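4-hydroxyphenylpyruvate dioxygenase (Pseudomonas putida, PDB 5HMQ) converts 3-dehydroshikimate to protocatechuate with loss of water, using a divalent metal ion, in the breakdown of quinate and shikimate. Local coordinates at residues Lys318-Ala323 against Phe598-Ile603; Thr435-Leu440 against Val535-Leu540; His588-Pro593 against Ala618-Ala623. One frame throughout, in Å; residues are numbered along the deposited sequence.

How the contacts relate
Following the chain from its N terminus, contact 1 starts at residues 318-323, where helix 307-319 of the first VOC region ends. Contact 2 opens and closes within the long span that contact 1 bridges: residues 435-440, the link into strand 440-450, meet helix 531-541 at residues 535-540. Contact 3 then starts at residues 588-593, before contact 1 closes at residues 598-603, and closes at residues 618-623, so contacts 1 and 3 cross. Strands 585-590 and 599-606 are sheet neighbours, which puts contacts 1 and 3 on one sheet. Contacts 1 and 2 tie the first VOC region to the second; contact 3 fastens the C-terminal helix 617-625 to the second region's sheet.

Contact 1 of 3, residues Lys318-Ala323 against Phe598-Ile603. With MG (magnesium ion), chain L.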
loop_
_atom_site.group_PDB
_atom_site.type_symbol
_atom_site.label_atom_id
_atom_site.label_comp_id
_atom_site.label_asym_id
_atom_site.label_seq_id
_atom_site.Cartn_x
_atom_site.Cartn_y
_atom_site.Cartn_z
ATOM N N LYS C 318 -22.881 -5.185 28.871
ATOM C CA LYS C 318 -23.509 -5.135 30.216
ATOM C C LYS C 318 -22.486 -5.210 31.363
ATOM O O LYS C 318 -22.642 -4.491 32.359
ATOM C CB LYS C 318 -24.706 -6.086 30.284
ATOM C CG LYS C 318 -24.568 -7.318 29.459
ATOM C CD LYS C 318 -25.869 -8.066 29.122
ATOM C CE LYS C 318 -25.725 -9.273 28.272
ATOM N NZ LYS C 318 -25.525 -10.456 29.047
ATOM N N ARG C 319 -21.431 -6.035 31.250
ATOM C CA ARG C 319 -20.436 -5.969 32.317
ATOM C C ARG C 319 -19.805 -4.575 32.420
ATOM O O ARG C 319 -19.426 -4.146 33.520
ATOM C CB ARG C 319 -19.376 -7.030 32.136
ATOM C CG ARG C 319 -19.963 -8.412 32.053
ATOM C CD ARG C 319 -18.907 -9.463 31.835
ATOM N NE ARG C 319 -19.439 -10.814 31.983
ATOM C CZ ARG C 319 -19.638 -11.652 30.971
ATOM N NH1 ARG C 319 -19.338 -11.281 29.732
ATOM N NH2 ARG C 319 -20.120 -12.866 31.196
ATOM N N LEU C 320 -19.688 -3.855 31.300
ATOM C CA LEU C 320 -19.222 -2.471 31.322
ATOM C C LEU C 320 -20.308 -1.475 31.717
ATOM O O LEU C 320 -20.060 -0.264 31.687
ATOM C CB LEU C 320 -18.643 -2.087 29.955
ATOM C CG LEU C 320 -17.223 -2.589 29.701
ATOM C CD1 LEU C 320 -16.906 -2.582 28.207
ATOM C CD2 LEU C 320 -16.214 -1.728 30.475
ATOM N N GLY C 321 -21.495 -1.948 32.088
ATOM C CA GLY C 321 -22.529 -1.095 32.630
ATOM C C GLY C 321 -23.657 -0.735 31.692
ATOM O O GLY C 321 -24.518 0.064 32.074
ATOM N N PHE C 322 -23.682 -1.285 30.481
ATOM C CA PHE C 322 -24.722 -0.944 29.524
ATOM C C PHE C 322 -25.989 -1.742 29.810
ATOM O O PHE C 322 -25.930 -2.903 30.226
ATOM C CB PHE C 322 -24.248 -1.203 28.093
ATOM C CG PHE C 322 -23.233 -0.211 27.602
ATOM C CD1 PHE C 322 -21.887 -0.383 27.879
ATOM C CD2 PHE C 322 -23.623 0.898 26.868
ATOM C CE1 PHE C 322 -20.951 0.530 27.434
ATOM C CE2 PHE C 322 -22.691 1.813 26.421
ATOM C CZ PHE C 322 -21.353 1.630 26.703
ATOM N N ALA C 323 -27.135 -1.105 29.598
ATOM C CA ALA C 323 -28.432 -1.747 29.745
ATOM C C ALA C 323 -28.961 -2.177 28.385
ATOM O O ALA C 323 -28.736 -1.500 27.378
ATOM C CB ALA C 323 -29.436 -0.810 30.416
ATOM N N PHE C 598 -10.646 -4.698 18.812
ATOM C CA PHE C 598 -10.713 -3.482 19.604
ATOM C C PHE C 598 -10.810 -3.802 21.090
ATOM O O PHE C 598 -11.327 -4.848 21.495
ATOM C CB PHE C 598 -11.916 -2.641 19.176
ATOM C CG PHE C 598 -13.193 -3.429 19.048
ATOM C CD1 PHE C 598 -13.999 -3.663 20.150
ATOM C CD2 PHE C 598 -13.586 -3.936 17.818
ATOM C CE1 PHE C 598 -15.172 -4.388 20.030
ATOM C CE2 PHE C 598 -14.756 -4.661 17.691
ATOM C CZ PHE C 598 -15.550 -4.888 18.799
ATOM N N PHE C 599 -10.299 -2.884 21.903
ATOM C CA PHE C 599 -10.475 -2.920 23.345
ATOM C C PHE C 599 -11.191 -1.649 23.779
ATOM O O PHE C 599 -11.459 -0.755 22.974
ATOM C CB PHE C 599 -9.130 -3.076 24.075
ATOM C CG PHE C 599 -8.126 -2.000 23.758
ATOM C CD1 PHE C 599 -7.288 -2.114 22.659
ATOM C CD2 PHE C 599 -7.992 -0.894 24.584
ATOM C CE1 PHE C 599 -6.356 -1.133 22.371
ATOM C CE2 PHE C 599 -7.057 0.089 24.305
ATOM C CZ PHE C 599 -6.239 -0.030 23.198
ATOM N N PHE C 600 -11.519 -1.577 25.064
ATOM C CA PHE C 600 -12.234 -0.434 25.605
ATOM C C PHE C 600 -11.373 0.287 26.630
ATOM O O PHE C 600 -10.425 -0.274 27.188
ATOM C CB PHE C 600 -13.565 -0.856 26.236
ATOM C CG PHE C 600 -14.551 -1.409 25.249
ATOM C CD1 PHE C 600 -14.598 -2.765 24.985
ATOM C CD2 PHE C 600 -15.423 -0.570 24.579
ATOM C CE1 PHE C 600 -15.504 -3.277 24.075
ATOM C CE2 PHE C 600 -16.332 -1.076 23.667
ATOM C CZ PHE C 600 -16.371 -2.431 23.415
ATOM N N GLU C 601 -11.719 1.550 26.869
ATOM C CA GLU C 601 -10.997 2.403 27.797
ATOM C C GLU C 601 -11.999 3.217 28.597
ATOM O O GLU C 601 -12.986 3.714 28.047
ATOM C CB GLU C 601 -10.026 3.337 27.060
ATOM C CG GLU C 601 -9.297 4.320 27.962
ATOM C CD GLU C 601 -8.402 5.271 27.191
ATOM O OE1 GLU C 601 -8.530 5.333 25.950
ATOM O OE2 GLU C 601 -7.572 5.959 27.824
ATOM N N ILE C 602 -11.749 3.334 29.900
ATOM C CA ILE C 602 -12.529 4.179 30.797
ATOM C C ILE C 602 -11.600 5.244 31.355
ATOM O O ILE C 602 -10.530 4.920 31.880
ATOM C CB ILE C 602 -13.171 3.364 31.935
ATOM C CG1 ILE C 602 -14.091 2.283 31.367
ATOM C CG2 ILE C 602 -13.903 4.279 32.904
ATOM C CD1 ILE C 602 -14.552 1.268 32.390
ATOM N N ILE C 603 -12.001 6.511 31.233
ATOM C CA ILE C 603 -11.155 7.632 31.619
ATOM C C ILE C 603 -11.910 8.553 32.570
ATOM O O ILE C 603 -13.142 8.597 32.591
ATOM C CB ILE C 603 -10.650 8.440 30.402
ATOM C CG1 ILE C 603 -11.788 9.261 29.796
ATOM C CG2 ILE C 603 -10.047 7.527 29.357
ATOM C CD1 ILE C 603 -11.316 10.365 28.880
HETATM MG MG MG L . -7.337 6.442 24.336
HETATM O O HOH W 1 -6.681 7.720 25.828
HETATM O O HOH W 2 -6.083 7.547 22.652
HETATM O O HOH W 3 -5.583 5.381 24.633
#
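Leu320 reaches across to strand 599-606 with both methyl branches, each meeting a different residue. It leaves its backbone toward the strand, CG anti to the carbonyl carbon (chi1 -79°). Leu320 CD1 lies over one face of the Phe600 ring, 4.2 Å from the centroid and 22° off the normal; it is displaced toward the rim, nearest Phe600 CG and CD1, a CH-pi contact. Leu320 CD2 meets Ile602 CD1 at 3.9 Å, the two side chains passing in opposite directions. Phe600 and Ile602, alternate residues, share the strand face that Leu320 meets, and their like first torsions (CG and CG1 anti to the carbonyl carbon) present both to it. All three side chains are buried, and Trp316 and Leu317 also touch Phe600. Leu320 sits in a Schellman motif ending helix 307-319: Gly321 has a positive phi of 103°, and its N bonds Lys318 O at 2.8 Å. Glu601 points to the other side of the strand, extended. Its OE1 binds magnesium at 2.3 Å, while OE2 accepts bonds from a metal-bound water and His588 ND1. With His445, His523 and three waters, this completes the two-histidine, one-carboxylate site characteristic of 4-hydroxyphenylpyruvate dioxygenase-like VOC domains.

Contact 2 of 3, residues Thr435-Leu440 against Val535-Leu540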
loop_
_atom_site.group_PDB
_atom_site.type_symbol
_atom_site.label_atom_id
_atom_site.label_comp_id
_atom_site.label_asym_id
_atom_site.label_seq_id
_atom_site.Cartn_x
_atom_site.Cartn_y
_atom_site.Cartn_z
ATOM N N THR C 435 -32.627 1.036 32.439
ATOM C CA THR C 435 -31.626 1.799 33.201
ATOM C C THR C 435 -30.263 1.139 33.162
ATOM O O THR C 435 -30.174 -0.060 33.411
ATOM C CB THR C 435 -31.942 1.957 34.669
ATOM O OG1 THR C 435 -32.475 0.780 35.164
ATOM C CG2 THR C 435 -33.123 2.910 34.744
ATOM N N ALA C 436 -29.185 1.891 32.932
ATOM C CA ALA C 436 -27.844 1.321 32.995
ATOM C C ALA C 436 -27.454 1.052 34.450
ATOM O O ALA C 436 -28.076 1.552 35.390
ATOM C CB ALA C 436 -26.827 2.254 32.348
ATOM N N THR C 437 -26.417 0.226 34.631
ATOM C CA THR C 437 -25.884 -0.089 35.953
ATOM C C THR C 437 -24.552 0.588 36.250
ATOM O O THR C 437 -24.049 0.457 37.370
ATOM C CB THR C 437 -25.708 -1.605 36.106
ATOM O OG1 THR C 437 -24.764 -2.076 35.134
ATOM C CG2 THR C 437 -27.029 -2.313 35.887
ATOM N N GLY C 438 -23.970 1.318 35.295
ATOM C CA GLY C 438 -22.747 2.054 35.524
ATOM C C GLY C 438 -22.864 3.551 35.282
ATOM O O GLY C 438 -23.937 4.085 34.990
ATOM N N GLY C 439 -21.716 4.216 35.411
ATOM C CA GLY C 439 -21.640 5.654 35.262
ATOM C C GLY C 439 -20.739 6.135 34.139
ATOM O O GLY C 439 -20.063 7.157 34.288
ATOM N N LEU C 440 -20.706 5.410 33.021
ATOM C CA LEU C 440 -20.083 5.931 31.813
ATOM C C LEU C 440 -21.068 6.865 31.137
ATOM O O LEU C 440 -22.261 6.566 31.046
ATOM C CB LEU C 440 -19.692 4.807 30.860
ATOM C CG LEU C 440 -18.939 3.643 31.491
ATOM C CD1 LEU C 440 -18.615 2.577 30.458
ATOM C CD2 LEU C 440 -17.671 4.147 32.152
ATOM N N VAL C 535 -14.060 1.331 38.015
ATOM C CA VAL C 535 -13.163 0.177 37.998
ATOM C C VAL C 535 -13.682 -0.916 38.924
ATOM O O VAL C 535 -13.701 -2.098 38.562
ATOM C CB VAL C 535 -11.730 0.602 38.370
ATOM C CG1 VAL C 535 -10.880 -0.618 38.690
ATOM C CG2 VAL C 535 -11.104 1.399 37.238
ATOM N N ALA C 536 -14.118 -0.539 40.128
ATOM C CA ALA C 536 -14.625 -1.524 41.077
ATOM C C ALA C 536 -15.833 -2.262 40.512
ATOM O O ALA C 536 -15.892 -3.497 40.541
ATOM C CB ALA C 536 -14.978 -0.842 42.400
ATOM N N ARG C 537 -16.807 -1.518 39.985
ATOM C CA ARG C 537 -17.992 -2.150 39.415
ATOM C C ARG C 537 -17.633 -2.997 38.197
ATOM O O ARG C 537 -18.150 -4.108 38.032
ATOM C CB ARG C 537 -19.028 -1.083 39.060
ATOM C CG ARG C 537 -20.411 -1.631 38.755
ATOM C CD ARG C 537 -21.050 -0.838 37.632
ATOM N NE ARG C 537 -20.202 -0.895 36.451
ATOM C CZ ARG C 537 -20.216 -1.888 35.570
ATOM N NH1 ARG C 537 -21.044 -2.910 35.726
ATOM N NH2 ARG C 537 -19.392 -1.858 34.535
ATOM N N ALA C 538 -16.748 -2.491 37.332
ATOM C CA ALA C 538 -16.399 -3.225 36.118
ATOM C C ALA C 538 -15.592 -4.480 36.433
ATOM O O ALA C 538 -15.842 -5.545 35.856
ATOM C CB ALA C 538 -15.628 -2.319 35.159
ATOM N N LYS C 539 -14.624 -4.377 37.349
ATOM C CA LYS C 539 -13.804 -5.535 37.698
ATOM C C LYS C 539 -14.644 -6.649 38.301
ATOM O O LYS C 539 -14.424 -7.832 38.018
ATOM C CB LYS C 539 -12.716 -5.121 38.687
ATOM C CG LYS C 539 -11.981 -6.284 39.332
ATOM C CD LYS C 539 -10.728 -5.818 40.054
ATOM C CE LYS C 539 -10.175 -6.916 40.947
ATOM N NZ LYS C 539 -9.223 -6.379 41.958
ATOM N N LEU C 540 -15.625 -6.285 39.122
ATOM C CA LEU C 540 -16.452 -7.274 39.797
ATOM C C LEU C 540 -17.486 -7.888 38.863
ATOM O O LEU C 540 -17.886 -9.041 39.060
ATOM C CB LEU C 540 -17.122 -6.621 41.002
ATOM C CG LEU C 540 -16.134 -6.382 42.144
ATOM C CD1 LEU C 540 -16.733 -5.436 43.152
ATOM C CD2 LEU C 540 -15.706 -7.682 42.808
#
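This is a small surface contact in which Arg537, on helix 531-541, lies against Thr437 and Gly438 of the link between strands 428-430 and 440-450. It sits where the chain passes from the first VOC region to the second, away from both metal sites. The buried surface is 103 Å² in all, about half of it on Arg537, and no hydrogen bond joins the two segments. The backbones approach to 7.4 Å between Gly438 CA and Arg537 CA. Glycine leaves room for the arginine chain to come close: Gly438 CA is 4.0 Å from Arg537 CD. The tightest approach is Thr437 O to Arg537 CD, 3.3 Å, a carbonyl oxygen against a methylene that the neighbouring NE makes slightly positive.

Arg537 leaves the helix with CG anti to its backbone N (chi1 -167°), then bends at chi2 and again at chi3 (58°). The bend at chi3 leaves CD as the point nearest the loop and turns the guanidinium toward the end of helix 307-319, and the Thr437 and Arg537 side chains cross at about a right angle. Thr437 OG1 stays 3.9 Å from Arg537 NH1, too far for a hydrogen bond.

The polar end of Arg537 is directed to another partner: NH2 probably hydrogen-bonds the carbonyl oxygen of Arg319, at a distance short enough to leave the exact geometry in doubt. The loop is held there as well, by a backbone bond between Thr437 and Gly321, while Gly439 N bonds Glu534 on helix 531-541. Both touching sides also meet a crystal neighbour, which may affect the details of the arginine's pose. The chemistry therefore suggests a divided role for Arg537, its aliphatic part packing on the link and its charged end perhaps favoured by the partial negative charge of a helix C terminus.

Contact 3 of 3, residues His588-Pro593 against Ala618-Ala623; sequences HVYTEP and AVRLAA
Tyr590 and Arg620 are the residues at which the backbones come closest, 7.6 Å between CA atoms. The first belongs to strand 585-590, with an extended backbone; the second is on helix 617-625, whose regular turns are marked by the bond from Ala622 N to Ala618 O, 3.1 Å. Both side chains start toward the opposite segment, and the whole contact is made by this one pair, burying 101 Å².

Arg620 lays its aliphatic part over one face of the Tyr590 ring. Its CD stands above the centre, 3.5 Å from the centroid and nearly on the ring normal, a well-placed CH-pi contact. CG follows nearer the rim, 3.9 Å from Tyr590 CD2. The Arg620 chain runs extended to CD and then turns at chi3 (60°), which carries the guanidinium farther from the ring: CZ is 5.5 Å from the Tyr590 centroid, and the two planes are 64° apart. Any cation-pi attraction is therefore weak, and it is the methylene that packs.

The tyrosine belongs to the metal-binding face of the second VOC domain, where its side chain touches Glu601 and comes to about 4 Å from the magnesium. Helix 617-625 thus lies over this side of the sheet, an arrangement consistent with the C-terminal helix of 4-hydroxyphenylpyruvate dioxygenases, which covers the metal pocket. Phe599, stacked on His523, also touches Arg620, extending the packing along the neighbouring strand.

On the same strand, Tyr590 OH lies in plane at the edge of the His588 ring, 3.2 Å from His588 ND1 and about as far from CE1. Beyond the tyrosine, Thr591 OG1 donates to Glu592 O at 2.9 Å, tilted 35° from the carbonyl plane, and accepts a bond from Phe600 N.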
loop_
_atom_site.group_PDB
_atom_site.type_symbol
_atom_site.label_atom_id
_atom_site.label_comp_id
_atom_site.label_asym_id
_atom_site.label_seq_id
_atom_site.Cartn_x
_atom_site.Cartn_y
_atom_site.Cartn_z
ATOM N N HIS C 588 -7.155 6.565 33.899
ATOM C CA HIS C 588 -7.749 5.734 32.867
ATOM C C HIS C 588 -7.291 4.293 33.027
ATOM O O HIS C 588 -6.215 4.021 33.567
ATOM C CB HIS C 588 -7.414 6.263 31.462
ATOM C CG HIS C 588 -5.947 6.342 31.164
ATOM N ND1 HIS C 588 -5.424 6.022 29.929
ATOM C CD2 HIS C 588 -4.896 6.716 31.931
ATOM C CE1 HIS C 588 -4.114 6.190 29.950
ATOM N NE2 HIS C 588 -3.767 6.609 31.154
ATOM N N VAL C 589 -8.139 3.371 32.564
ATOM C CA VAL C 589 -7.857 1.943 32.563
ATOM C C VAL C 589 -8.244 1.373 31.206
ATOM O O VAL C 589 -9.047 1.950 30.468
ATOM C CB VAL C 589 -8.602 1.189 33.687
ATOM C CG1 VAL C 589 -8.127 1.657 35.051
ATOM C CG2 VAL C 589 -10.108 1.369 33.542
ATOM N N TYR C 590 -7.659 0.224 30.881
ATOM C CA TYR C 590 -7.924 -0.456 29.623
ATOM C C TYR C 590 -8.420 -1.873 29.875
ATOM O O TYR C 590 -8.029 -2.522 30.850
ATOM C CB TYR C 590 -6.668 -0.508 28.742
ATOM C CG TYR C 590 -6.129 0.846 28.338
ATOM C CD1 TYR C 590 -6.715 1.562 27.305
ATOM C CD2 TYR C 590 -5.029 1.400 28.979
ATOM C CE1 TYR C 590 -6.226 2.793 26.921
ATOM C CE2 TYR C 590 -4.533 2.637 28.601
ATOM C CZ TYR C 590 -5.139 3.327 27.571
ATOM O OH TYR C 590 -4.656 4.557 27.185
ATOM N N THR C 591 -9.285 -2.345 28.984
ATOM C CA THR C 591 -9.658 -3.749 28.950
ATOM C C THR C 591 -8.739 -4.508 27.998
ATOM O O THR C 591 -8.015 -3.923 27.192
ATOM C CB THR C 591 -11.114 -3.921 28.509
ATOM O OG1 THR C 591 -11.207 -3.742 27.089
ATOM C CG2 THR C 591 -12.006 -2.906 29.195
ATOM N N GLU C 592 -8.781 -5.833 28.091
ATOM C CA GLU C 592 -8.149 -6.655 27.078
ATOM C C GLU C 592 -8.899 -6.488 25.760
ATOM O O GLU C 592 -10.056 -6.063 25.745
ATOM C CB GLU C 592 -8.142 -8.122 27.501
ATOM C CG GLU C 592 -7.271 -8.422 28.707
ATOM C CD GLU C 592 -7.343 -9.879 29.121
ATOM O OE1 GLU C 592 -8.378 -10.524 28.855
ATOM O OE2 GLU C 592 -6.366 -10.378 29.721
ATOM N N PRO C 593 -8.255 -6.798 24.635
ATOM C CA PRO C 593 -8.958 -6.713 23.350
ATOM C C PRO C 593 -10.125 -7.688 23.297
ATOM O O PRO C 593 -10.030 -8.825 23.765
ATOM C CB PRO C 593 -7.874 -7.073 22.326
ATOM C CG PRO C 593 -6.589 -6.771 23.014
ATOM C CD PRO C 593 -6.821 -7.088 24.458
ATOM N N ALA C 618 3.332 2.349 26.351
ATOM C CA ALA C 618 4.296 1.269 26.530
ATOM C C ALA C 618 3.872 0.344 27.661
ATOM O O ALA C 618 4.041 -0.878 27.576
ATOM C CB ALA C 618 5.687 1.845 26.796
ATOM N N VAL C 619 3.312 0.914 28.730
ATOM C CA VAL C 619 2.866 0.107 29.859
ATOM C C VAL C 619 1.656 -0.730 29.463
ATOM O O VAL C 619 1.538 -1.900 29.849
ATOM C CB VAL C 619 2.567 1.015 31.067
ATOM C CG1 VAL C 619 1.825 0.251 32.155
ATOM C CG2 VAL C 619 3.853 1.629 31.603
ATOM N N ARG C 620 0.738 -0.144 28.688
ATOM C CA ARG C 620 -0.420 -0.891 28.204
ATOM C C ARG C 620 -0.004 -2.055 27.313
ATOM O O ARG C 620 -0.531 -3.167 27.447
ATOM C CB ARG C 620 -1.376 0.040 27.459
ATOM C CG ARG C 620 -2.561 -0.675 26.823
ATOM C CD ARG C 620 -3.435 0.273 26.012
ATOM N NE ARG C 620 -2.721 0.933 24.920
ATOM C CZ ARG C 620 -2.447 0.365 23.749
ATOM N NH1 ARG C 620 -2.821 -0.884 23.507
ATOM N NH2 ARG C 620 -1.798 1.050 22.818
ATOM N N LEU C 621 0.942 -1.822 26.400
ATOM C CA LEU C 621 1.364 -2.879 25.486
ATOM C C LEU C 621 2.022 -4.029 26.238
ATOM O O LEU C 621 1.797 -5.202 25.915
ATOM C CB LEU C 621 2.316 -2.314 24.433
ATOM C CG LEU C 621 1.706 -1.367 23.399
ATOM C CD1 LEU C 621 2.798 -0.624 22.641
ATOM C CD2 LEU C 621 0.813 -2.134 22.435
ATOM N N ALA C 622 2.834 -3.712 27.249
ATOM C CA ALA C 622 3.454 -4.760 28.054
ATOM C C ALA C 622 2.403 -5.572 28.800
ATOM O O ALA C 622 2.523 -6.796 28.921
ATOM C CB ALA C 622 4.458 -4.149 29.030
ATOM N N ALA C 623 1.365 -4.903 29.309
ATOM C CA ALA C 623 0.308 -5.602 30.034
ATOM C C ALA C 623 -0.468 -6.540 29.117
ATOM O O ALA C 623 -0.720 -7.699 29.469
ATOM C CB ALA C 623 -0.633 -4.592 30.690
#